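Local coordinates for Ras-associated and pleckstrin homology domains-containing protein 1 (Homo sapiens, PDB 4GN1) that relays localized membrane signals to the actin cytoskeleton, bringing EVL and VASP to the leading edge, and is implicated in regulating lamellipodial dynamics, at residues L119-E122 / C123-S127. Numbering follows the deposited sequence. Where two conformers were deposited one is given.
Sequences LLEE and CFCGS
L120 and F124, one turn apart near the C-terminal end of helix 113-124, meet twice: backbone to backbone, and side chain to side chain. The amide N of F124 donates to O of L120 at 2.8 Å. That same oxygen also sits at the edge of the phenyl ring, near its plane, and takes a longer, weak bond from N of C123. The chief acceptor for C123 within this turn is O of L119, 3.2 Å from its N; C123 also makes a backbone hydrogen bond with T130. N of C125 donates to O of E121 at 2.8 Å, continuing the i to i+4 bonding, and CB of C125 packs against that oxygen too.

On the buried side, L120 and F124 run side by side, with CD2 of the leucine 4.2 Å from CE2 of the ring. F124 carries its CG anti to the carbonyl carbon (chi1 -71°), the same choice as L120, which keeps the two side chains pointing the same way. The ring also meets F95, its plane only about 20° from that of F95, while L120 and C125 touch Y245 of helix 242-251.

Three successive carbonyls, those of L119, L120 and E121, are therefore satisfied by three successive amides within the turn, while the apolar side chains pack this end of helix 113-124 against F95 and against Y245 of helix 242-251.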
loop_
_atom_site.group_PDB
_atom_site.type_symbol
_atom_site.label_atom_id
_atom_site.label_comp_id
_atom_site.label_asym_id
_atom_site.label_seq_id
_atom_site.Cartn_x
_atom_site.Cartn_y
_atom_site.Cartn_z
ATOM N N LEU A 119 -6.288 -10.584 18.681
ATOM C CA LEU A 119 -5.206 -10.817 17.744
ATOM C C LEU A 119 -4.510 -9.520 17.273
ATOM O O LEU A 119 -3.294 -9.511 17.052
ATOM C CB LEU A 119 -5.739 -11.621 16.560
ATOM C CG LEU A 119 -4.800 -12.027 15.425
ATOM C CD1 LEU A 119 -3.744 -13.002 15.956
ATOM C CD2 LEU A 119 -5.599 -12.640 14.283
ATOM N N LEU A 120 -5.271 -8.431 17.120
ATOM C CA LEU A 120 -4.686 -7.155 16.675
ATOM C C LEU A 120 -3.963 -6.499 17.837
ATOM O O LEU A 120 -2.907 -5.891 17.655
ATOM C CB LEU A 120 -5.739 -6.195 16.091
ATOM C CG LEU A 120 -6.607 -6.718 14.943
ATOM C CD1 LEU A 120 -7.877 -5.906 14.808
ATOM C CD2 LEU A 120 -5.823 -6.764 13.642
ATOM N N GLU A 121 -4.531 -6.624 19.030
ATOM C CA GLU A 121 -3.850 -6.154 20.229
ATOM C C GLU A 121 -2.480 -6.810 20.364
ATOM O O GLU A 121 -1.480 -6.107 20.497
ATOM C CB GLU A 121 -4.705 -6.379 21.464
ATOM C CG GLU A 121 -5.710 -5.266 21.643
ATOM C CD GLU A 121 -6.882 -5.664 22.497
ATOM O OE1 GLU A 121 -6.800 -6.714 23.162
ATOM O OE2 GLU A 121 -7.890 -4.927 22.498
ATOM N N GLU A 122 -2.436 -8.139 20.290
ATOM C CA GLU A 122 -1.182 -8.886 20.356
ATOM C C GLU A 122 -0.137 -8.430 19.326
ATOM O O GLU A 122 1.049 -8.362 19.640
ATOM C CB GLU A 122 -1.429 -10.402 20.211
ATOM C CG GLU A 122 -2.133 -11.068 21.397
ATOM C CD GLU A 122 -2.309 -12.586 21.245
ATOM O OE1 GLU A 122 -2.246 -13.102 20.105
ATOM O OE2 GLU A 122 -2.527 -13.274 22.277
ATOM N N CYS A 123 -0.564 -8.113 18.107
ATOM C CA CYS A 123 0.354 -7.769 17.010
ATOM C C CYS A 123 0.803 -6.317 17.065
ATOM O O CYS A 123 1.970 -6.000 16.836
ATOM C CB CYS A 123 -0.304 -8.070 15.653
ATOM S SG CYS A 123 0.239 -7.095 14.209
ATOM N N PHE A 124 -0.137 -5.427 17.371
ATOM C CA PHE A 124 0.112 -3.990 17.258
ATOM C C PHE A 124 0.367 -3.231 18.562
ATOM O O PHE A 124 1.032 -2.183 18.542
ATOM C CB PHE A 124 -1.048 -3.311 16.528
ATOM C CG PHE A 124 -1.121 -3.620 15.058
ATOM C CD1 PHE A 124 -0.236 -3.009 14.152
ATOM C CD2 PHE A 124 -2.102 -4.482 14.567
ATOM C CE1 PHE A 124 -0.319 -3.274 12.789
ATOM C CE2 PHE A 124 -2.196 -4.753 13.215
ATOM C CZ PHE A 124 -1.301 -4.156 12.321
ATOM N N CYS A 125 -0.157 -3.726 19.686
ATOM C CA CYS A 125 -0.190 -2.901 20.900
ATOM C C CYS A 125 0.863 -3.196 21.968
ATOM O O CYS A 125 0.862 -2.567 23.025
ATOM C CB CYS A 125 -1.600 -2.869 21.506
ATOM S SG CYS A 125 -2.846 -2.170 20.394
ATOM N N GLY A 126 1.768 -4.132 21.705
ATOM C CA GLY A 126 2.829 -4.435 22.673
ATOM C C GLY A 126 3.787 -3.262 22.703
ATOM O O GLY A 126 3.464 -2.166 22.242
ATOM N N SER A 127 4.980 -3.477 23.235
ATOM C CA SER A 127 5.995 -2.424 23.198
ATOM C C SER A 127 6.442 -2.195 21.752
ATOM O O SER A 127 6.766 -1.069 21.367
ATOM C CB SER A 127 7.176 -2.740 24.121
ATOM O OG SER A 127 7.602 -4.073 23.947
#